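Local coordinates for protein ATP phosphoribosyltransferase regulatory subunit (Bacillus halodurans, PDB 3OD1) that probably serves, together with HisG, in the first step of histidine biosynthesis and may let histidine exert feedback control on ATP phosphoribosyltransferase activity, at residues I165-Y170 with A245-M249; Y277-F283 with G297-L303; F343-R347 with I387-G391. One frame throughout, in Å; residues are numbered along the deposited sequence.

Contact 1 (I165-Y170 with A245-M249); sequences IGHVGY and ALAEM
His167 meets the helical segment 245-249 through two different surfaces of its ring. At the edge, NE2 donates to Glu248 OE1 over 2.8 Å, a nearly straight bond (170°) that reaches the oxygen almost head-on, with ring and carboxylate close to coplanar. Over one face sits the methyl of Ala245, whose CB lies 3.7 Å from the ring centroid and nearly on the ring normal, a textbook CH-pi contact. The same CB also rests 3.4 Å from Tyr170 N, so a single small side chain fills the angle between the imidazole and the start of the next helix.

Beside His167 CB, the selenomethionine Met249 bends at its third torsion and lays its methyl CE 3.7 Å from that carbon. Tyr170 meets Leu246 through CD1, which lies 3.8 Å from Leu246 CG.

What sets the imidazole is the second shell. With CG anti to the backbone N (chi1 -163°), ND1 turns back toward its own chain and accepts from Gly169 N at 2.7 Å, capping the helix that follows. Both ring nitrogens are thus engaged in the ring plane, which probably fixes the ring's flip: with ND1 accepting, NE2 is left as the donor to Glu248. The hydroxyl of Tyr170 is held by Ala233 O.

Strand 162-167 thereby gives way to helix 168-179, packed against helix 240-258, whose residues 245-249 run roughly antiparallel to strand residues 165-167 (157°); helix 228-234 packs on Leu246 and Met249, while strands 265-268 and 281-286 flank the strand by backbone bonds.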
loop_
_atom_site.group_PDB
_atom_site.type_symbol
_atom_site.label_atom_id
_atom_site.label_comp_id
_atom_site.label_asym_id
_atom_site.label_seq_id
_atom_site.Cartn_x
_atom_site.Cartn_y
_atom_site.Cartn_z
ATOM N N ILE B 165 -26.975 -11.746 7.914
ATOM C CA ILE B 165 -26.334 -13.045 8.062
ATOM C C ILE B 165 -27.165 -14.115 7.390
ATOM O O ILE B 165 -28.348 -14.249 7.696
ATOM C CB ILE B 165 -26.195 -13.405 9.553
ATOM C CG1 ILE B 165 -25.391 -12.319 10.269
ATOM C CG2 ILE B 165 -25.579 -14.801 9.719
ATOM C CD1 ILE B 165 -25.242 -12.538 11.745
ATOM N N GLY B 166 -26.545 -14.867 6.477
ATOM C CA GLY B 166 -27.176 -16.022 5.857
ATOM C C GLY B 166 -26.439 -17.321 6.156
ATOM O O GLY B 166 -25.483 -17.348 6.937
ATOM N N HIS B 167 -26.865 -18.415 5.539
ATOM C CA HIS B 167 -26.155 -19.663 5.756
ATOM C C HIS B 167 -26.219 -20.577 4.534
ATOM O O HIS B 167 -27.293 -21.009 4.128
ATOM C CB HIS B 167 -26.700 -20.376 6.998
ATOM C CG HIS B 167 -25.790 -21.440 7.521
ATOM N ND1 HIS B 167 -25.275 -22.435 6.719
ATOM C CD2 HIS B 167 -25.299 -21.666 8.763
ATOM C CE1 HIS B 167 -24.506 -23.228 7.443
ATOM N NE2 HIS B 167 -24.497 -22.779 8.685
ATOM N N VAL B 168 -25.059 -20.865 3.955
ATOM C CA VAL B 168 -24.975 -21.745 2.795
ATOM C C VAL B 168 -25.598 -23.113 3.076
ATOM O O VAL B 168 -26.213 -23.714 2.193
ATOM C CB VAL B 168 -23.512 -21.944 2.344
ATOM C CG1 VAL B 168 -23.394 -23.120 1.370
ATOM C CG2 VAL B 168 -22.986 -20.680 1.717
ATOM N N GLY B 169 -25.428 -23.602 4.302
ATOM C CA GLY B 169 -25.914 -24.919 4.665
ATOM C C GLY B 169 -27.432 -24.951 4.676
ATOM O O GLY B 169 -28.054 -25.911 4.201
ATOM N N TYR B 170 -28.042 -23.902 5.218
ATOM C CA TYR B 170 -29.494 -23.847 5.231
ATOM C C TYR B 170 -30.061 -23.866 3.806
ATOM O O TYR B 170 -30.915 -24.695 3.476
ATOM C CB TYR B 170 -30.013 -22.641 6.011
ATOM C CG TYR B 170 -31.521 -22.626 6.067
ATOM C CD1 TYR B 170 -32.201 -23.339 7.047
ATOM C CD2 TYR B 170 -32.267 -21.938 5.117
ATOM C CE1 TYR B 170 -33.587 -23.352 7.101
ATOM C CE2 TYR B 170 -33.668 -21.945 5.158
ATOM C CZ TYR B 170 -34.314 -22.659 6.157
ATOM O OH TYR B 170 -35.687 -22.677 6.219
ATOM N N ALA B 245 -27.534 -26.330 10.407
ATOM C CA ALA B 245 -27.318 -24.950 9.953
ATOM C C ALA B 245 -28.102 -23.956 10.802
ATOM O O ALA B 245 -27.572 -22.922 11.214
ATOM C CB ALA B 245 -27.686 -24.802 8.488
ATOM N N LEU B 246 -29.363 -24.272 11.075
ATOM C CA LEU B 246 -30.180 -23.416 11.922
ATOM C C LEU B 246 -29.565 -23.292 13.323
ATOM O O LEU B 246 -29.606 -22.226 13.934
ATOM C CB LEU B 246 -31.614 -23.949 12.003
ATOM C CG LEU B 246 -32.519 -23.681 10.796
ATOM C CD1 LEU B 246 -33.637 -24.713 10.689
ATOM C CD2 LEU B 246 -33.085 -22.273 10.847
ATOM N N ALA B 247 -28.985 -24.382 13.822
ATOM C CA ALA B 247 -28.397 -24.382 15.159
ATOM C C ALA B 247 -27.167 -23.495 15.227
ATOM O O ALA B 247 -26.903 -22.856 16.251
ATOM C CB ALA B 247 -28.044 -25.805 15.595
ATOM N N GLU B 248 -26.407 -23.466 14.138
ATOM C CA GLU B 248 -25.226 -22.618 14.068
ATOM C C GLU B 248 -25.623 -21.148 14.048
ATOM O O GLU B 248 -24.973 -20.311 14.679
ATOM C CB GLU B 248 -24.374 -22.990 12.861
ATOM C CG GLU B 248 -23.728 -24.349 13.030
ATOM C CD GLU B 248 -23.015 -24.822 11.791
ATOM O OE1 GLU B 248 -23.191 -24.196 10.724
ATOM O OE2 GLU B 248 -22.277 -25.822 11.883
HETATM N N MSE B 249 -26.709 -20.840 13.348
HETATM C CA MSE B 249 -27.205 -19.477 13.344
HETATM C C MSE B 249 -27.710 -19.039 14.711
HETATM O O MSE B 249 -27.477 -17.905 15.122
HETATM C CB MSE B 249 -28.237 -19.250 12.238
HETATM C CG MSE B 249 -27.596 -18.605 10.996
HETATM SE SE MSE B 249 -28.805 -18.470 9.482
HETATM C CE MSE B 249 -29.487 -20.299 9.492
#

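Contact 2 (Y277-F283 with G297-L303); sequences YYTGVVF and GGRYDEL
Backbone hydrogen bonds tie Phe283 to Gly297 in both directions: Phe283 N to Gly297 O and Gly297 N to Phe283 O, each 3.0 Å, make an antiparallel hydrogen-bonded pair, and Val282 faces Gly298 as the neighbouring non-hydrogen-bonded pair. Arg299 N continues the series to Val281 O at 2.9 Å. Beyond the strands, Thr279 N donates to Arg299 O at 3.0 Å.

Side-chain polarity takes over at the far end. Thr279 OG1, placed between its backbone N and carbonyl carbon (chi1 55°), accepts from Asp301 N at 3.1 Å and also meets a water that donates to Asp301 OD2. A second water joins Tyr277 O to Glu302 N. Asp301 OD1 takes Ala313 N and forms a long salt bridge with Arg299 NH1, while Arg299 NE pairs with Asp142.

Among the aromatic contacts, the Phe283 ring lies flat over Gly297, whose CA stands 3.8 Å from its centroid; a side chain at Gly297 would collide with the ring, and one at Gly298 with Val281 O. Were Phe283 replaced by alanine, the ring's place over Gly297 would probably become a gap, and Ile146, Met149 and Phe316 would lose the surface they pack on. Tyr277 and Tyr300 point the same way with planes 16° apart, but slide past one another so that the rings barely overlap; Tyr277 CE2 instead rests 3.8 Å from Tyr300 CB. Tyr300 OH bonds Glu132.

Strands 281-286 and 295-298 form a beta hairpin in the central sheet of the class-II synthetase-like core, and the sequences around Tyr277-Tyr278 and Gly297-Asp301 resemble the two signature motifs that line the histidine pocket in histidyl-tRNA synthetase.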
loop_
_atom_site.group_PDB
_atom_site.type_symbol
_atom_site.label_atom_id
_atom_site.label_comp_id
_atom_site.label_asym_id
_atom_site.label_seq_id
_atom_site.Cartn_x
_atom_site.Cartn_y
_atom_site.Cartn_z
ATOM N N TYR B 277 -17.978 -21.235 -3.310
ATOM C CA TYR B 277 -16.812 -20.921 -2.489
ATOM C C TYR B 277 -17.069 -20.955 -0.980
ATOM O O TYR B 277 -16.294 -21.544 -0.230
ATOM C CB TYR B 277 -16.301 -19.554 -2.913
ATOM C CG TYR B 277 -15.121 -19.013 -2.165
ATOM C CD1 TYR B 277 -13.820 -19.275 -2.604
ATOM C CD2 TYR B 277 -15.294 -18.170 -1.068
ATOM C CE1 TYR B 277 -12.727 -18.748 -1.949
ATOM C CE2 TYR B 277 -14.197 -17.634 -0.402
ATOM C CZ TYR B 277 -12.915 -17.929 -0.855
ATOM O OH TYR B 277 -11.808 -17.404 -0.214
ATOM N N TYR B 278 -18.149 -20.322 -0.536
ATOM C CA TYR B 278 -18.491 -20.322 0.885
ATOM C C TYR B 278 -19.229 -21.596 1.257
ATOM O O TYR B 278 -20.030 -22.107 0.473
ATOM C CB TYR B 278 -19.322 -19.095 1.255
ATOM C CG TYR B 278 -18.607 -17.791 1.012
ATOM C CD1 TYR B 278 -17.724 -17.278 1.949
ATOM C CD2 TYR B 278 -18.820 -17.069 -0.163
ATOM C CE1 TYR B 278 -17.056 -16.067 1.718
ATOM C CE2 TYR B 278 -18.169 -15.868 -0.401
ATOM C CZ TYR B 278 -17.291 -15.372 0.538
ATOM O OH TYR B 278 -16.654 -14.176 0.281
ATOM N N THR B 279 -18.967 -22.085 2.464
ATOM C CA THR B 279 -19.454 -23.387 2.905
ATOM C C THR B 279 -20.485 -23.308 4.037
ATOM O O THR B 279 -21.130 -24.297 4.377
ATOM C CB THR B 279 -18.272 -24.259 3.378
ATOM O OG1 THR B 279 -17.536 -23.562 4.397
ATOM C CG2 THR B 279 -17.342 -24.548 2.211
ATOM N N GLY B 280 -20.641 -22.139 4.633
ATOM C CA GLY B 280 -21.486 -22.043 5.809
ATOM C C GLY B 280 -22.047 -20.665 6.064
ATOM O O GLY B 280 -22.684 -20.082 5.192
ATOM N N VAL B 281 -21.835 -20.166 7.276
ATOM C CA VAL B 281 -22.233 -18.811 7.638
ATOM C C VAL B 281 -21.665 -17.822 6.636
ATOM O O VAL B 281 -20.481 -17.880 6.317
ATOM C CB VAL B 281 -21.715 -18.441 9.030
ATOM C CG1 VAL B 281 -22.068 -16.999 9.370
ATOM C CG2 VAL B 281 -22.267 -19.400 10.073
ATOM N N VAL B 282 -22.525 -16.938 6.133
ATOM C CA VAL B 282 -22.120 -15.844 5.254
ATOM C C VAL B 282 -22.777 -14.561 5.745
ATOM O O VAL B 282 -23.834 -14.604 6.380
ATOM C CB VAL B 282 -22.512 -16.095 3.770
ATOM C CG1 VAL B 282 -21.631 -17.166 3.172
ATOM C CG2 VAL B 282 -23.997 -16.483 3.646
ATOM N N PHE B 283 -22.136 -13.429 5.470
ATOM C CA PHE B 283 -22.658 -12.141 5.899
ATOM C C PHE B 283 -22.198 -10.999 5.005
ATOM O O PHE B 283 -21.194 -11.107 4.296
ATOM C CB PHE B 283 -22.304 -11.848 7.362
ATOM C CG PHE B 283 -20.838 -11.948 7.675
ATOM C CD1 PHE B 283 -20.017 -10.834 7.583
ATOM C CD2 PHE B 283 -20.282 -13.152 8.094
ATOM C CE1 PHE B 283 -18.659 -10.916 7.880
ATOM C CE2 PHE B 283 -18.919 -13.239 8.394
ATOM C CZ PHE B 283 -18.111 -12.124 8.277
ATOM N N GLY B 297 -18.250 -11.382 4.336
ATOM C CA GLY B 297 -17.363 -12.434 4.798
ATOM C C GLY B 297 -18.104 -13.733 5.024
ATOM O O GLY B 297 -19.271 -13.874 4.652
ATOM N N GLY B 298 -17.424 -14.687 5.642
ATOM C CA GLY B 298 -18.047 -15.951 5.970
ATOM C C GLY B 298 -17.075 -17.111 5.890
ATOM O O GLY B 298 -15.896 -16.934 5.561
ATOM N N ARG B 299 -17.592 -18.300 6.177
ATOM C CA ARG B 299 -16.804 -19.536 6.191
ATOM C C ARG B 299 -16.439 -20.041 4.815
ATOM O O ARG B 299 -17.282 -20.122 3.933
ATOM C CB ARG B 299 -17.567 -20.646 6.899
ATOM C CG ARG B 299 -17.715 -20.436 8.360
ATOM C CD ARG B 299 -16.927 -21.467 9.114
ATOM N NE ARG B 299 -16.654 -20.977 10.456
ATOM C CZ ARG B 299 -15.468 -21.027 11.040
ATOM N NH1 ARG B 299 -14.435 -21.559 10.396
ATOM N NH2 ARG B 299 -15.322 -20.553 12.273
ATOM N N TYR B 300 -15.176 -20.420 4.653
ATOM C CA TYR B 300 -14.710 -21.017 3.409
ATOM C C TYR B 300 -13.837 -22.246 3.737
ATOM O O TYR B 300 -12.627 -22.235 3.532
ATOM C CB TYR B 300 -13.963 -19.962 2.570
ATOM C CG TYR B 300 -12.832 -19.246 3.304
ATOM C CD1 TYR B 300 -11.521 -19.661 3.143
ATOM C CD2 TYR B 300 -13.079 -18.161 4.152
ATOM C CE1 TYR B 300 -10.474 -19.041 3.796
ATOM C CE2 TYR B 300 -12.019 -17.522 4.823
ATOM C CZ TYR B 300 -10.716 -17.982 4.628
ATOM O OH TYR B 300 -9.630 -17.401 5.256
ATOM N N ASP B 301 -14.476 -23.302 4.243
ATOM C CA ASP B 301 -13.777 -24.400 4.919
ATOM C C ASP B 301 -13.007 -25.371 4.018
ATOM O O ASP B 301 -12.347 -26.271 4.525
ATOM C CB ASP B 301 -14.747 -25.219 5.788
ATOM C CG ASP B 301 -15.148 -24.500 7.073
ATOM O OD1 ASP B 301 -14.588 -23.421 7.385
ATOM O OD2 ASP B 301 -16.034 -25.026 7.779
ATOM N N GLU B 302 -13.086 -25.197 2.702
ATOM C CA GLU B 302 -12.397 -26.111 1.785
ATOM C C GLU B 302 -11.190 -25.483 1.066
ATOM O O GLU B 302 -10.468 -26.160 0.334
ATOM C CB GLU B 302 -13.384 -26.693 0.767
ATOM C CG GLU B 302 -14.500 -27.512 1.414
ATOM C CD GLU B 302 -13.950 -28.604 2.327
ATOM O OE1 GLU B 302 -12.879 -29.175 2.013
ATOM O OE2 GLU B 302 -14.585 -28.886 3.365
ATOM N N LEU B 303 -10.948 -24.201 1.279
ATOM C CA LEU B 303 -9.830 -23.561 0.579
ATOM C C LEU B 303 -8.464 -24.066 1.042
ATOM O O LEU B 303 -7.625 -24.425 0.217
ATOM C CB LEU B 303 -9.889 -22.042 0.700
ATOM C CG LEU B 303 -8.802 -21.259 -0.048
ATOM C CD1 LEU B 303 -8.913 -21.460 -1.562
ATOM C CD2 LEU B 303 -8.897 -19.783 0.292
HETATM O O HOH W 1 -14.107 -23.167 0.674
HETATM O O HOH W 2 -18.513 -24.273 6.676
#

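Contact 3 (F343-R347 with I387-G391); sequences FSNER and IYCIG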
loop_
_atom_site.group_PDB
_atom_site.type_symbol
_atom_site.label_atom_id
_atom_site.label_comp_id
_atom_site.label_asym_id
_atom_site.label_seq_id
_atom_site.Cartn_x
_atom_site.Cartn_y
_atom_site.Cartn_z
ATOM N N PHE B 343 10.617 32.797 3.920
ATOM C CA PHE B 343 11.847 33.456 4.331
ATOM C C PHE B 343 12.640 34.019 3.172
ATOM O O PHE B 343 12.449 33.623 2.030
ATOM C CB PHE B 343 12.724 32.528 5.183
ATOM C CG PHE B 343 13.291 31.352 4.433
ATOM C CD1 PHE B 343 14.578 31.392 3.921
ATOM C CD2 PHE B 343 12.552 30.195 4.267
ATOM C CE1 PHE B 343 15.105 30.304 3.241
ATOM C CE2 PHE B 343 13.074 29.103 3.579
ATOM C CZ PHE B 343 14.350 29.161 3.073
ATOM N N SER B 344 13.513 34.973 3.477
ATOM C CA SER B 344 14.532 35.407 2.527
ATOM C C SER B 344 15.907 35.018 3.057
ATOM O O SER B 344 16.036 34.515 4.178
ATOM C CB SER B 344 14.458 36.909 2.267
ATOM O OG SER B 344 14.730 37.648 3.445
ATOM N N ASN B 345 16.928 35.262 2.248
ATOM C CA ASN B 345 18.266 34.756 2.515
ATOM C C ASN B 345 18.769 35.098 3.906
ATOM O O ASN B 345 19.226 34.222 4.641
ATOM C CB ASN B 345 19.239 35.288 1.466
ATOM C CG ASN B 345 20.439 34.395 1.284
ATOM O OD1 ASN B 345 20.335 33.170 1.383
ATOM N ND2 ASN B 345 21.590 34.999 1.010
ATOM N N GLU B 346 18.660 36.371 4.268
ATOM C CA GLU B 346 19.263 36.884 5.493
ATOM C C GLU B 346 18.659 36.321 6.770
ATOM O O GLU B 346 19.330 36.270 7.796
ATOM C CB GLU B 346 19.220 38.413 5.517
ATOM C CG GLU B 346 20.067 39.053 4.440
ATOM C CD GLU B 346 19.902 40.558 4.386
ATOM O OE1 GLU B 346 20.380 41.175 3.410
ATOM O OE2 GLU B 346 19.289 41.124 5.319
ATOM N N ARG B 347 17.402 35.896 6.715
ATOM C CA ARG B 347 16.765 35.321 7.900
ATOM C C ARG B 347 16.514 33.811 7.782
ATOM O O ARG B 347 15.651 33.266 8.469
ATOM C CB ARG B 347 15.465 36.061 8.231
ATOM C CG ARG B 347 15.668 37.529 8.544
ATOM C CD ARG B 347 14.349 38.261 8.676
ATOM N NE ARG B 347 13.652 37.939 9.918
ATOM C CZ ARG B 347 12.521 38.523 10.309
ATOM N NH1 ARG B 347 11.962 39.460 9.554
ATOM N NH2 ARG B 347 11.950 38.175 11.454
ATOM N N ILE B 387 3.816 32.981 8.367
ATOM C CA ILE B 387 4.803 33.779 9.086
ATOM C C ILE B 387 5.836 34.298 8.085
ATOM O O ILE B 387 6.321 33.544 7.245
ATOM C CB ILE B 387 5.507 32.934 10.183
ATOM C CG1 ILE B 387 4.511 32.521 11.269
ATOM C CG2 ILE B 387 6.668 33.684 10.798
ATOM C CD1 ILE B 387 4.156 31.073 11.241
ATOM N N TYR B 388 6.157 35.583 8.161
ATOM C CA TYR B 388 7.177 36.174 7.290
ATOM C C TYR B 388 8.493 36.400 8.035
ATOM O O TYR B 388 8.538 37.138 9.009
ATOM C CB TYR B 388 6.687 37.505 6.715
ATOM C CG TYR B 388 5.522 37.386 5.757
ATOM C CD1 TYR B 388 5.733 37.331 4.386
ATOM C CD2 TYR B 388 4.214 37.339 6.222
ATOM C CE1 TYR B 388 4.671 37.227 3.503
ATOM C CE2 TYR B 388 3.145 37.236 5.345
ATOM C CZ TYR B 388 3.381 37.177 3.987
ATOM O OH TYR B 388 2.328 37.074 3.101
ATOM N N CYS B 389 9.555 35.738 7.601
ATOM C CA CYS B 389 10.897 36.046 8.089
ATOM C C CYS B 389 11.646 36.678 6.934
ATOM O O CYS B 389 12.558 36.086 6.367
ATOM C CB CYS B 389 11.633 34.785 8.554
ATOM S SG CYS B 389 10.816 33.916 9.868
ATOM N N ILE B 390 11.226 37.885 6.580
ATOM C CA ILE B 390 11.768 38.604 5.445
ATOM C C ILE B 390 12.435 39.862 5.979
ATOM O O ILE B 390 11.910 40.514 6.887
ATOM C CB ILE B 390 10.633 38.988 4.473
ATOM C CG1 ILE B 390 9.866 37.736 4.019
ATOM C CG2 ILE B 390 11.173 39.771 3.279
ATOM C CD1 ILE B 390 10.640 36.826 3.068
ATOM N N GLY B 391 13.595 40.199 5.429
ATOM C CA GLY B 391 14.320 41.378 5.865
ATOM C C GLY B 391 15.642 41.000 6.497
ATOM O O GLY B 391 16.168 39.920 6.225
#
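Cys389 pairs with Phe343 as a parallel bridge; their CB atoms stand 4.2 Å apart on the same side of the sheet. The carbonyl oxygen of Cys389 receives Ser344 N over 3.2 Å and lies against Arg347 CB. Cys389 CA, meanwhile, sits over the centre of one guanidinium face, so the plane of Arg347 is laid flat along the strand's end.

At Ile390 both backbone and side chain engage the first segment. Its oxygen accepts from Arg347 NH1 at 2.9 Å, a bond that lies near the guanidinium plane yet reaches the carbonyl from well above the carbonyl plane (57° out). The bend of Arg347 at its third torsion (73°) turns the head back to that oxygen, while NH2 forms a salt bridge with Glu350, so two partners fix the group's rotation. The Ile390 side chain sets off away from 343-347, but its CD1 returns to lie 3.4 Å from Ser344 N.

Gly391, the last modelled residue, closes the contact: its N makes a weak bond to Ser344 OG, and its oxygen lies 3.4 Å from Arg347 CG, alongside the aliphatic part of that chain. The phi of this glycine, 115°, is one that a residue with a CB would hardly tolerate.

Strands 339-343 and 385-389 are neighbours in the three-stranded parallel sheet of the HisZ C-terminal domain, and the contact joins their C-terminal ends where the first passes through a short 3-10 turn into helix 348-359.

Contacts 1 and 2 share one sheet: strands 162-167 and 281-286 are neighbours in it, and the contact centres are 11 Å apart. Gly166 N lies 2.7 Å from Val282 O and Val168 N lies 2.8 Å from Gly280 O, both probable hydrogen bonds, while His167 CE1 packs 3.6 Å from Gly280 CA. Contact 2 carries sequences resembling those that line the histidine site in histidyl-tRNA synthetases, and contact 1 probably stands beside the corresponding pocket, joined through the shared sheet. Contact 3 stands apart in the C-terminal domain, its nearest atoms about 48 Å from those of contact 2 and about 53 Å from those of contact 1, on the opposite side of the chain's centre.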